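Local structure of Non-catalytic protein 1 (Piromyces equi, 1WCU) at residues 34-39 against 46-51; 117-122 against 129-134. The protein probably binds plant cell-wall polysaccharides as a family 29 carbohydrate-binding module, a role that needs no catalytic activity of its own. All blocks are in the same frame, centred on the assembly; numbering follows the deposited sequence. Where two conformers were deposited one is given.

Contact 1: residues 34-39 against 46-51; sequences NSLVLT and GAISLK
Leu-38 and Ile-48 face each other across the interior of a beta sandwich, and Leu-36 meets the far end of the same isoleucine. The two strands belong to different sheets: 35-38 and 47-51 pass 8.1 Å apart at their axes, with N-to-C directions 129° apart, and no hydrogen bond joins them. Leu-38 buries the most surface in this contact. Its CD1 methyl sits over the face of the peptide between Ala-47 and Ile-48, with CD1 lying 3.9 Å from Ala-47 C and equally far from Ile-48 N. The other methyl branches toward the preceding peptide, where Leu-38 CD2 is 4.1 Å from Gly-46 O. CD1 also touches the branch methyl of the isoleucine, Leu-38 CD1 lying 4.1 Å from Ile-48 CG2. Ile-48 thus serves both leucines with separate methyls. Its CG1 lies between the backbone N and the carbonyl carbon (chi1 57°), and from there the extended arm carries CD1 to Leu-36, whose CD2 it meets at 3.7 Å as the two side chains run obliquely past one another. An alanine in place of Leu-38 would lack both delta methyls, and would probably open a gap above the Ala-47 to Ile-48 peptide and leave Ile-48 CG2 without its leucine neighbour. Within their own sheets the strands are bonded to others: Leu-38 pairs through the backbone with Ile-129, and Ile-48 with Val-119. Since all the side-chain groups that touch here are aliphatic and buried, the contact depends on shape and on the exclusion of water, and the sheets meet here through a few methyl contacts and one leucine laid over a peptide, while no hydrogen bond passes between the two strands.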
loop_
_atom_site.group_PDB
_atom_site.type_symbol
_atom_site.label_atom_id
_atom_site.label_comp_id
_atom_site.label_asym_id
_atom_site.label_seq_id
_atom_site.Cartn_x
_atom_site.Cartn_y
_atom_site.Cartn_z
ATOM N N ASN A 34 5.578 10.134 -12.729
ATOM C CA ASN A 34 4.228 9.588 -12.895
ATOM C C ASN A 34 3.917 8.440 -11.951
ATOM O O ASN A 34 3.280 7.457 -12.324
ATOM C CB ASN A 34 3.986 9.203 -14.355
ATOM C CG ASN A 34 2.510 9.114 -14.699
ATOM O OD1 ASN A 34 1.688 9.845 -14.134
ATOM N ND2 ASN A 34 2.168 8.231 -15.617
ATOM N N SER A 35 4.369 8.595 -10.710
ATOM C CA SER A 35 4.157 7.633 -9.646
ATOM C C SER A 35 3.969 8.347 -8.317
ATOM O O SER A 35 4.215 9.544 -8.194
ATOM C CB SER A 35 5.319 6.656 -9.472
ATOM O OG SER A 35 6.477 6.988 -10.191
ATOM N N LEU A 36 3.522 7.572 -7.326
ATOM C CA LEU A 36 3.421 7.994 -5.937
ATOM C C LEU A 36 4.722 7.558 -5.310
ATOM O O LEU A 36 5.100 6.397 -5.411
ATOM C CB LEU A 36 2.206 7.314 -5.280
ATOM C CG LEU A 36 1.863 7.636 -3.829
ATOM C CD1 LEU A 36 0.404 7.269 -3.570
ATOM C CD2 LEU A 36 2.752 6.898 -2.841
ATOM N N VAL A 37 5.416 8.480 -4.671
ATOM C CA VAL A 37 6.767 8.219 -4.173
ATOM C C VAL A 37 6.818 8.321 -2.653
ATOM O O VAL A 37 6.456 9.358 -2.080
ATOM C CB VAL A 37 7.755 9.221 -4.755
ATOM C CG1 VAL A 37 9.177 8.822 -4.395
ATOM C CG2 VAL A 37 7.608 9.296 -6.265
ATOM N N LEU A 38 7.293 7.251 -2.018
ATOM C CA LEU A 38 7.690 7.268 -0.602
ATOM C C LEU A 38 9.182 7.492 -0.530
ATOM O O LEU A 38 9.947 6.711 -1.101
ATOM C CB LEU A 38 7.377 5.916 0.054
ATOM C CG LEU A 38 8.082 5.547 1.375
ATOM C CD1 LEU A 38 7.784 6.576 2.455
ATOM C CD2 LEU A 38 7.722 4.137 1.819
ATOM N N THR A 39 9.596 8.536 0.182
ATOM C CA THR A 39 10.997 8.697 0.553
ATOM C C THR A 39 11.050 8.811 2.074
ATOM O O THR A 39 10.559 9.791 2.645
ATOM C CB THR A 39 11.616 9.959 -0.082
ATOM O OG1 THR A 39 11.400 9.955 -1.505
ATOM C CG2 THR A 39 13.101 10.047 0.214
ATOM N N GLY A 46 10.767 4.825 7.644
ATOM C CA GLY A 46 9.638 5.671 7.298
ATOM C C GLY A 46 8.615 4.962 6.447
ATOM O O GLY A 46 8.951 4.020 5.733
ATOM N N ALA A 47 7.390 5.464 6.497
ATOM C CA ALA A 47 6.241 4.819 5.865
ATOM C C ALA A 47 5.265 5.804 5.269
ATOM O O ALA A 47 5.090 6.909 5.785
ATOM C CB ALA A 47 5.485 4.011 6.872
ATOM N N ILE A 48 4.568 5.359 4.226
ATOM C CA ILE A 48 3.240 5.901 3.937
ATOM C C ILE A 48 2.205 4.965 4.559
ATOM O O ILE A 48 2.467 3.773 4.758
ATOM C CB ILE A 48 2.966 6.103 2.439
ATOM C CG1 ILE A 48 3.143 4.797 1.659
ATOM C CG2 ILE A 48 3.782 7.246 1.905
ATOM C CD1 ILE A 48 2.590 4.873 0.262
ATOM N N SER A 49 1.046 5.500 4.909
ATOM C CA SER A 49 -0.059 4.677 5.406
ATOM C C SER A 49 -1.347 5.239 4.802
ATOM O O SER A 49 -1.805 6.334 5.169
ATOM C CB SER A 49 -0.093 4.653 6.927
ATOM O OG SER A 49 -1.140 3.792 7.333
ATOM N N LEU A 50 -1.892 4.518 3.827
ATOM C CA LEU A 50 -2.945 5.059 2.992
ATOM C C LEU A 50 -4.292 4.687 3.596
ATOM O O LEU A 50 -4.727 3.521 3.558
ATOM C CB LEU A 50 -2.793 4.576 1.545
ATOM C CG LEU A 50 -1.431 4.938 0.936
ATOM C CD1 LEU A 50 -1.316 4.317 -0.455
ATOM C CD2 LEU A 50 -1.212 6.462 0.872
ATOM N N LYS A 51 -4.913 5.703 4.180
ATOM C CA LYS A 51 -6.176 5.616 4.922
ATOM C C LYS A 51 -7.364 5.789 3.989
ATOM O O LYS A 51 -7.400 6.711 3.180
ATOM C CB LYS A 51 -6.186 6.706 6.018
ATOM C CG LYS A 51 -7.543 7.004 6.661
ATOM C CD LYS A 51 -8.009 5.919 7.646
ATOM C CE LYS A 51 -9.340 6.360 8.280
ATOM N NZ LYS A 51 -9.811 5.551 9.443
#

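Contact 2: residues 117-122 against 129-134; sequences IIVQDG and IYMRYI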
loop_
_atom_site.group_PDB
_atom_site.type_symbol
_atom_site.label_atom_id
_atom_site.label_comp_id
_atom_site.label_asym_id
_atom_site.label_seq_id
_atom_site.Cartn_x
_atom_site.Cartn_y
_atom_site.Cartn_z
ATOM N N ILE A 117 -3.305 0.923 4.463
ATOM C CA ILE A 117 -2.271 0.165 3.779
ATOM C C ILE A 117 -0.925 0.876 3.975
ATOM O O ILE A 117 -0.737 2.014 3.524
ATOM C CB ILE A 117 -2.571 0.049 2.262
ATOM C CG1 ILE A 117 -3.886 -0.694 2.039
ATOM C CG2 ILE A 117 -1.413 -0.664 1.547
ATOM C CD1 ILE A 117 -4.414 -0.660 0.606
ATOM N N ILE A 118 0.018 0.183 4.596
ATOM C CA ILE A 118 1.351 0.712 4.897
ATOM C C ILE A 118 2.387 0.194 3.913
ATOM O O ILE A 118 2.403 -0.990 3.600
ATOM C CB ILE A 118 1.787 0.253 6.310
ATOM C CG1 ILE A 118 0.959 0.947 7.400
ATOM C CG2 ILE A 118 3.273 0.510 6.548
ATOM C CD1 ILE A 118 1.016 0.211 8.739
ATOM N N VAL A 119 3.237 1.086 3.416
ATOM C CA VAL A 119 4.441 0.703 2.654
ATOM C C VAL A 119 5.593 1.350 3.403
ATOM O O VAL A 119 5.526 2.538 3.701
ATOM C CB VAL A 119 4.414 1.166 1.187
ATOM C CG1 VAL A 119 5.646 0.682 0.426
ATOM C CG2 VAL A 119 3.159 0.633 0.498
ATOM N N GLN A 120 6.634 0.581 3.712
ATOM C CA GLN A 120 7.678 1.023 4.629
ATOM C C GLN A 120 9.070 0.612 4.139
ATOM O O GLN A 120 9.251 -0.503 3.635
ATOM C CB GLN A 120 7.377 0.446 6.031
ATOM C CG GLN A 120 8.075 1.100 7.163
ATOM C CD GLN A 120 7.380 0.903 8.523
ATOM O OE1 GLN A 120 6.470 0.061 8.716
ATOM N NE2 GLN A 120 7.812 1.684 9.473
ATOM N N ASP A 121 10.034 1.518 4.277
ATOM C CA ASP A 121 11.432 1.298 3.858
ATOM C C ASP A 121 12.248 0.577 4.919
ATOM O O ASP A 121 12.716 1.197 5.857
ATOM C CB ASP A 121 12.091 2.653 3.540
ATOM C CG ASP A 121 13.480 2.515 2.972
ATOM O OD1 ASP A 121 13.895 1.387 2.598
ATOM O OD2 ASP A 121 14.122 3.568 2.792
ATOM N N GLY A 122 12.466 -0.721 4.730
ATOM C CA GLY A 122 13.099 -1.543 5.760
ATOM C C GLY A 122 14.519 -1.136 6.104
ATOM O O GLY A 122 14.850 -1.004 7.288
ATOM N N ILE A 129 10.899 5.187 -3.315
ATOM C CA ILE A 129 10.130 3.995 -3.640
ATOM C C ILE A 129 8.962 4.472 -4.494
ATOM O O ILE A 129 8.080 5.180 -3.989
ATOM C CB ILE A 129 9.645 3.289 -2.350
ATOM C CG1 ILE A 129 10.852 2.842 -1.511
ATOM C CG2 ILE A 129 8.751 2.098 -2.693
ATOM C CD1 ILE A 129 10.524 2.616 -0.070
ATOM N N TYR A 130 8.987 4.130 -5.781
ATOM C CA TYR A 130 7.983 4.577 -6.749
ATOM C C TYR A 130 6.874 3.548 -6.886
ATOM O O TYR A 130 7.135 2.349 -7.037
ATOM C CB TYR A 130 8.624 4.801 -8.138
ATOM C CG TYR A 130 9.762 5.804 -8.147
ATOM C CD1 TYR A 130 11.063 5.396 -7.923
ATOM C CD2 TYR A 130 9.530 7.153 -8.400
ATOM C CE1 TYR A 130 12.114 6.298 -7.931
ATOM C CE2 TYR A 130 10.573 8.077 -8.399
ATOM C CZ TYR A 130 11.863 7.638 -8.180
ATOM O OH TYR A 130 12.912 8.561 -8.170
ATOM N N MET A 131 5.627 4.016 -6.824
ATOM C CA MET A 131 4.478 3.106 -6.815
ATOM C C MET A 131 3.424 3.534 -7.831
ATOM O O MET A 131 3.218 4.723 -8.060
ATOM C CB MET A 131 3.847 3.058 -5.413
ATOM C CG MET A 131 4.757 2.381 -4.413
ATOM S SD MET A 131 4.274 2.642 -2.709
ATOM C CE MET A 131 5.147 4.149 -2.375
ATOM N N ARG A 132 2.732 2.545 -8.396
ATOM C CA ARG A 132 1.583 2.785 -9.260
ATOM C C ARG A 132 0.514 1.733 -9.000
ATOM O O ARG A 132 0.815 0.643 -8.519
ATOM C CB ARG A 132 1.976 2.717 -10.747
ATOM C CG ARG A 132 2.832 3.869 -11.218
ATOM C CD ARG A 132 3.310 3.661 -12.656
ATOM N NE ARG A 132 4.126 4.788 -13.101
ATOM C CZ ARG A 132 4.900 4.792 -14.183
ATOM N NH1 ARG A 132 4.952 3.730 -14.968
ATOM N NH2 ARG A 132 5.643 5.850 -14.455
ATOM N N TYR A 133 -0.725 2.054 -9.351
ATOM C CA TYR A 133 -1.824 1.080 -9.360
ATOM C C TYR A 133 -1.983 0.366 -8.011
ATOM O O TYR A 133 -1.989 -0.859 -7.939
ATOM C CB TYR A 133 -1.686 0.073 -10.523
ATOM C CG TYR A 133 -1.322 0.686 -11.859
ATOM C CD1 TYR A 133 -2.171 1.554 -12.520
ATOM C CD2 TYR A 133 -0.101 0.402 -12.428
ATOM C CE1 TYR A 133 -1.782 2.129 -13.775
ATOM C CE2 TYR A 133 0.288 0.942 -13.630
ATOM C CZ TYR A 133 -0.537 1.796 -14.296
ATOM O OH TYR A 133 -0.078 2.307 -15.501
ATOM N N ILE A 134 -2.135 1.158 -6.964
ATOM C CA ILE A 134 -2.405 0.645 -5.633
ATOM C C ILE A 134 -3.901 0.363 -5.552
ATOM O O ILE A 134 -4.720 1.283 -5.605
ATOM C CB ILE A 134 -1.990 1.642 -4.531
ATOM C CG1 ILE A 134 -0.497 1.984 -4.660
ATOM C CG2 ILE A 134 -2.300 1.028 -3.161
ATOM C CD1 ILE A 134 -0.052 3.100 -3.721
#
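Val-119 holds CG1 trans to its amide nitrogen (chi1 -177°), which turns both methyls to Met-131, whose CG stands opposite its own carbonyl carbon (chi1 -69°) and sends the chain out to meet them. The two side chains approach tip to tip. The sulfur lies against both methyls, equally far from each: Met-131 SD is 3.9 Å from Val-119 CG1 and also 3.9 Å from Val-119 CG2, and it comes within 4.2 Å of Val-119 CB. A bend at the last torsion of the methionine (chi3 -88°) turns its terminal CE away from the line of approach, making the sulfur rather than the methyl the point of contact. A second meeting lies toward the turn. There Ile-129 extends its CD1 to within 3.9 Å of Asp-121 CB, touching the aspartate at its one aliphatic carbon beyond the backbone. The carboxylate is engaged by hydroxyls instead, OD2 with Ser-125 and OD1 with Thr-72, so each of its buried oxygens has a hydrogen-bonding partner. Around these pairs, Ile-48 of strand 47-52 touches both Val-119 and Met-131, and Val-68 and Thr-70 of strand 62-70 pack on Ile-129. No hydrogen bond crosses between the two strands, which lie in opposing sheets of the sandwich. The chemistry divides accordingly: a polarisable sulfur and aliphatic carbons meet through dispersion at the interface, while Asp-121 uses only its methylene there and directs its carboxylate oxygens to neighbouring hydroxyls.

Following the chain, strand 35-38 in the larger antiparallel sheet leads through residues 40-45 to strand 47-52 in the five-stranded sheet, and contact 1 closes that short excursion. Much later, strand 116-121 of the five-stranded sheet returns through residues 123-128 to strand 129-137 of the larger one, closing contact 2. The two loops follow in series, neither enclosing nor crossing the other, and they step between the sheets in opposite senses. Lateral pairing joins them: Leu-36 O to Met-131 N at 2.8 Å and Leu-50 N to Ile-117 O at 2.8 Å are probable hydrogen bonds, one in each sheet. Together the contacts form adjacent parts of the sandwich interior.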